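Local coordinates for DUF1460 domain-containing protein (Legionella pneumophila subsp. pneumophila, PDB 2IM9) that is of unknown function but belongs to an N-acetylmuramoyl-L-alanine amidase-like family of the papain-like peptidase clan, consistent with a role in cleaving amide bonds of cell-wall peptidoglycan, at residues A[137-142]-A[213-218]; A[168-173]-A[250-255]. One frame throughout, in Å; residues are numbered along the deposited sequence.

Contact 1 (A[137-142]-A[213-218]); sequences TSIDWN and ETSLSN
Ile139, in the first turn of helix 137-147, faces Ser217, just past the short strand run 214-216, their CA atoms 5.9 Å apart, and the helix turn there is of the wider pi type, with Asn142 N bonded to Thr137 O at 2.7 Å. No hydrogen bond joins the two segments; the meeting is one of carbon against small side chains. Ile139 uses both of its branches. Its CG2 methyl fits between two serines, 3.8 Å from Ser215 CB and 3.8 Å from Ser217 CB, while CD1 reaches along to Ser215, 4.0 Å from its OG. CG1 lies between the backbone N and the carbonyl carbon (chi1 58°), which sets CG2 beside the backbone N and lets both arms face the strand. Serine suits positions 215 and 217 because a short side chain lets the backbone come near a branched one. Ser138 adds the second touch: its OG lies 3.6 Å from Ser217 CB. The two buried hydroxyls of Ser138 and Ser217 do not pair with each other; both are hydrogen-bonded to the same carboxylate oxygen, OD2 of Asp265, so the acid ties helix to strand indirectly. Strand 168-175 pairs with 214-223 through Ser215 and Ser217, its Ile174 also packing on Ile139, while strand 264-275 supplies Asp265 and lays Ile266 against Ser138.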
# COMPACT_ATOMS: atom_id res chain seq x y z
N THR A 137 5.80 -0.14 -4.35
CA THR A 137 4.68 -1.08 -4.31
C THR A 137 4.91 -2.33 -5.15
O THR A 137 4.52 -3.44 -4.74
CB THR A 137 3.37 -0.35 -4.64
OG1 THR A 137 3.26 0.77 -3.75
CG2 THR A 137 2.17 -1.26 -4.43
N SER A 138 5.51 -2.18 -6.32
CA SER A 138 5.68 -3.35 -7.19
C SER A 138 6.88 -4.20 -6.77
O SER A 138 6.71 -5.33 -6.26
CB SER A 138 5.77 -2.94 -8.66
OG SER A 138 6.86 -2.07 -8.90
N ILE A 139 8.08 -3.67 -6.94
CA ILE A 139 9.28 -4.49 -6.82
C ILE A 139 9.68 -4.81 -5.38
O ILE A 139 10.45 -5.75 -5.13
CB ILE A 139 10.46 -3.86 -7.60
CG1 ILE A 139 10.76 -2.46 -7.10
CG2 ILE A 139 10.15 -3.83 -9.10
CD1 ILE A 139 12.18 -2.27 -6.72
N ASP A 140 9.15 -4.02 -4.43
CA ASP A 140 9.35 -4.32 -3.01
C ASP A 140 8.11 -4.99 -2.40
O ASP A 140 8.14 -6.15 -2.03
CB ASP A 140 9.67 -3.06 -2.20
CG ASP A 140 10.98 -2.41 -2.59
OD1 ASP A 140 11.95 -3.12 -2.94
OD2 ASP A 140 11.03 -1.17 -2.49
N TRP A 141 7.03 -4.23 -2.29
CA TRP A 141 5.89 -4.66 -1.47
C TRP A 141 5.17 -5.86 -2.06
O TRP A 141 5.02 -6.90 -1.39
CB TRP A 141 4.91 -3.50 -1.25
CG TRP A 141 3.88 -3.73 -0.16
CD1 TRP A 141 4.07 -3.60 1.19
CD2 TRP A 141 2.50 -4.06 -0.34
NE1 TRP A 141 2.90 -3.87 1.86
CE2 TRP A 141 1.92 -4.16 0.95
CE3 TRP A 141 1.70 -4.31 -1.46
CZ2 TRP A 141 0.57 -4.48 1.15
CZ3 TRP A 141 0.35 -4.62 -1.27
CH2 TRP A 141 -0.20 -4.70 0.04
N ASN A 142 4.71 -5.72 -3.31
CA ASN A 142 4.07 -6.87 -3.97
C ASN A 142 5.02 -8.07 -3.98
O ASN A 142 4.63 -9.18 -3.60
CB ASN A 142 3.70 -6.54 -5.42
CG ASN A 142 2.49 -5.64 -5.54
OD1 ASN A 142 1.83 -5.30 -4.56
ND2 ASN A 142 2.18 -5.27 -6.77
N GLU A 213 19.87 -2.08 -5.87
CA GLU A 213 19.63 -2.72 -7.15
C GLU A 213 18.65 -1.96 -8.06
O GLU A 213 17.98 -1.02 -7.63
CB GLU A 213 19.21 -4.20 -6.98
CG GLU A 213 20.21 -5.06 -6.17
CD GLU A 213 21.65 -4.98 -6.69
OE1 GLU A 213 21.87 -5.24 -7.89
OE2 GLU A 213 22.56 -4.65 -5.89
N THR A 214 18.64 -2.36 -9.33
CA THR A 214 17.71 -1.81 -10.32
C THR A 214 16.84 -2.98 -10.75
O THR A 214 17.36 -4.06 -11.00
CB THR A 214 18.47 -1.20 -11.50
OG1 THR A 214 19.11 0.01 -11.06
CG2 THR A 214 17.53 -0.90 -12.68
N SER A 215 15.52 -2.77 -10.80
CA SER A 215 14.59 -3.86 -11.08
C SER A 215 13.54 -3.41 -12.05
O SER A 215 12.94 -2.34 -11.87
CB SER A 215 13.87 -4.29 -9.79
OG SER A 215 14.78 -4.56 -8.75
N LEU A 216 13.29 -4.23 -13.07
CA LEU A 216 12.23 -3.94 -14.01
C LEU A 216 10.96 -4.61 -13.49
O LEU A 216 10.94 -5.83 -13.31
CB LEU A 216 12.57 -4.50 -15.40
CG LEU A 216 11.59 -4.21 -16.54
CD1 LEU A 216 11.55 -2.74 -16.96
CD2 LEU A 216 11.97 -5.13 -17.73
N SER A 217 9.91 -3.83 -13.25
CA SER A 217 8.71 -4.43 -12.72
C SER A 217 7.96 -5.21 -13.80
O SER A 217 8.22 -5.04 -15.01
CB SER A 217 7.81 -3.37 -12.08
OG SER A 217 7.24 -2.54 -13.07
N ASN A 218 7.04 -6.06 -13.37
CA ASN A 218 6.17 -6.79 -14.31
C ASN A 218 4.80 -6.91 -13.62
O ASN A 218 4.52 -7.86 -12.87
CB ASN A 218 6.74 -8.17 -14.67
CG ASN A 218 6.24 -8.68 -16.03
OD1 ASN A 218 5.98 -7.89 -16.95
ND2 ASN A 218 6.16 -10.00 -16.17

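Contact 2 (A[168-173]-A[250-255]); sequences LYANAL and IRPNWD
Ala170 meets Ile250 and Pro252 in a small, buried apolar contact between strands 168-175 and 246-254, which belong to one antiparallel sheet but are not paired with each other. It lies where the second strand turns a corner at Pro252 and Asn253, and no direct hydrogen bond crosses it. The single methyl of Ala170 points at the other segment and carries the side-chain packing. Its CB sits 3.5 Å from Ile250 CG2 and 3.8 Å from Pro252 CB, touching the Ile250 methyl and the CA-CB edge of the proline ring. With CG1 of Ile250 beside the backbone N (chi1 -52°), the CG2 methyl falls anti to that N, and CG2 rather than the longer CG1 arm does the touching. Alanine suits the spot because the backbones are near, with Ala170 CA and Pro252 CA 4.4 Å apart; proline suits the corner, its ring fixing phi while giving a carbon surface. Beside this packing the carbonyl oxygens Asn171 O and Pro252 O come within 3.1 Å, two acceptors that cannot bond. A water bridges the two backbones where strand pairing is absent, accepting from Asn171 N at 2.8 Å and donating to Pro252 O at 3.2 Å, which probably eases the approach of the two oxygens. Ala170 is bonded through its backbone to Val219 of strand 214-223, whose Tyr221 touches Pro252, and Ile250 is bonded to Lys310 and Gly311, where the chain enters strand 311-317, and packs on Ile266 of strand 264-275.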
# COMPACT_ATOMS: atom_id res chain seq x y z
N LEU A 168 -3.02 -7.01 -19.17
CA LEU A 168 -1.79 -6.62 -19.88
C LEU A 168 -0.68 -6.48 -18.84
O LEU A 168 -0.93 -6.62 -17.65
CB LEU A 168 -2.00 -5.29 -20.59
CG LEU A 168 -3.16 -5.26 -21.60
CD1 LEU A 168 -3.47 -3.83 -22.07
CD2 LEU A 168 -2.85 -6.20 -22.77
N TYR A 169 0.55 -6.24 -19.29
CA TYR A 169 1.68 -6.04 -18.37
C TYR A 169 2.17 -4.61 -18.39
O TYR A 169 2.41 -4.02 -19.47
CB TYR A 169 2.86 -6.96 -18.73
CG TYR A 169 2.58 -8.45 -18.65
CD1 TYR A 169 2.56 -9.11 -17.42
CD2 TYR A 169 2.39 -9.20 -19.80
CE1 TYR A 169 2.32 -10.47 -17.33
CE2 TYR A 169 2.16 -10.58 -19.74
CZ TYR A 169 2.12 -11.20 -18.51
OH TYR A 169 1.88 -12.57 -18.48
N ALA A 170 2.30 -4.03 -17.20
CA ALA A 170 2.97 -2.74 -17.04
C ALA A 170 4.39 -2.99 -16.55
O ALA A 170 4.61 -3.84 -15.69
CB ALA A 170 2.24 -1.89 -16.04
N ASN A 171 5.35 -2.24 -17.10
CA ASN A 171 6.73 -2.33 -16.65
C ASN A 171 7.26 -0.94 -16.31
O ASN A 171 6.96 0.04 -17.01
CB ASN A 171 7.63 -2.92 -17.73
CG ASN A 171 7.04 -4.16 -18.36
OD1 ASN A 171 6.84 -4.20 -19.58
ND2 ASN A 171 6.74 -5.16 -17.55
N ALA A 172 8.03 -0.85 -15.24
CA ALA A 172 8.78 0.36 -14.98
C ALA A 172 10.16 -0.09 -14.57
O ALA A 172 10.30 -1.06 -13.85
CB ALA A 172 8.14 1.15 -13.87
N LEU A 173 11.18 0.63 -15.03
CA LEU A 173 12.53 0.32 -14.61
C LEU A 173 12.83 1.13 -13.35
O LEU A 173 13.01 2.36 -13.42
CB LEU A 173 13.54 0.63 -15.71
CG LEU A 173 14.95 0.19 -15.38
CD1 LEU A 173 15.02 -1.32 -15.21
CD2 LEU A 173 15.89 0.65 -16.48
N ILE A 250 -2.62 1.54 -11.71
CA ILE A 250 -1.43 1.27 -12.52
C ILE A 250 -1.21 2.31 -13.61
O ILE A 250 -2.15 2.63 -14.36
CB ILE A 250 -1.54 -0.16 -13.17
CG1 ILE A 250 -1.84 -1.22 -12.09
CG2 ILE A 250 -0.27 -0.49 -13.98
CD1 ILE A 250 -0.87 -1.24 -10.90
N ARG A 251 0.02 2.80 -13.69
CA ARG A 251 0.43 3.76 -14.71
C ARG A 251 1.63 3.14 -15.44
O ARG A 251 2.78 3.29 -14.98
CB ARG A 251 0.80 5.08 -14.05
CG ARG A 251 -0.34 5.72 -13.26
CD ARG A 251 -0.07 7.15 -12.93
NE ARG A 251 -0.93 7.64 -11.87
CZ ARG A 251 -1.29 8.91 -11.75
NH1 ARG A 251 -0.87 9.81 -12.64
NH2 ARG A 251 -2.05 9.29 -10.73
N PRO A 252 1.38 2.44 -16.57
CA PRO A 252 2.41 1.65 -17.27
C PRO A 252 3.55 2.48 -17.82
O PRO A 252 4.67 1.97 -17.92
CB PRO A 252 1.65 1.02 -18.45
CG PRO A 252 0.22 1.13 -18.09
CD PRO A 252 0.06 2.33 -17.21
N ASN A 253 3.29 3.72 -18.20
CA ASN A 253 4.35 4.48 -18.86
C ASN A 253 4.49 5.82 -18.17
O ASN A 253 4.05 6.87 -18.71
CB ASN A 253 4.11 4.58 -20.38
CG ASN A 253 4.35 3.24 -21.09
OD1 ASN A 253 3.42 2.61 -21.59
ND2 ASN A 253 5.61 2.80 -21.13
N TRP A 254 5.06 5.76 -16.97
CA TRP A 254 5.06 6.89 -16.04
C TRP A 254 6.48 7.34 -15.75
O TRP A 254 7.15 6.82 -14.86
CB TRP A 254 4.32 6.54 -14.74
CG TRP A 254 3.77 7.75 -14.02
CD1 TRP A 254 3.50 8.99 -14.57
CD2 TRP A 254 3.41 7.85 -12.64
NE1 TRP A 254 3.00 9.83 -13.61
CE2 TRP A 254 2.93 9.16 -12.42
CE3 TRP A 254 3.45 6.95 -11.56
CZ2 TRP A 254 2.49 9.60 -11.17
CZ3 TRP A 254 3.02 7.38 -10.31
CH2 TRP A 254 2.54 8.70 -10.13
N ASP A 255 6.93 8.32 -16.52
CA ASP A 255 8.35 8.66 -16.49
C ASP A 255 8.59 9.78 -15.49
O ASP A 255 8.44 10.96 -15.79
CB ASP A 255 8.87 9.00 -17.90
CG ASP A 255 10.42 9.08 -17.96
OD1 ASP A 255 11.06 9.20 -16.88
OD2 ASP A 255 10.99 9.03 -19.08
O HOH W 1 4.74 -0.86 -19.50

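How the contacts relate
Contacts 1 and 2 have centres 11 Å apart, on the same side of the chain's centre, and their segments alternate along the sequence: 137-142, 168-173, 213-218, 250-255. Strands 168-175 and 214-223, neighbours in the antiparallel sheet, join them directly: Ser217 N lies 2.9 Å from Ala172 O, probably a hydrogen bond, and Thr214 packs on Leu173. Strand 264-275 touches both, its Asp265 meeting Ala172 of contact 2 as well as holding the serines of contact 1. Contact 1 thus sets a helix against this strand pair, and contact 2 sets the pair against the corner of strand 246-254, so parts distant in sequence are brought together within one amidase-like domain.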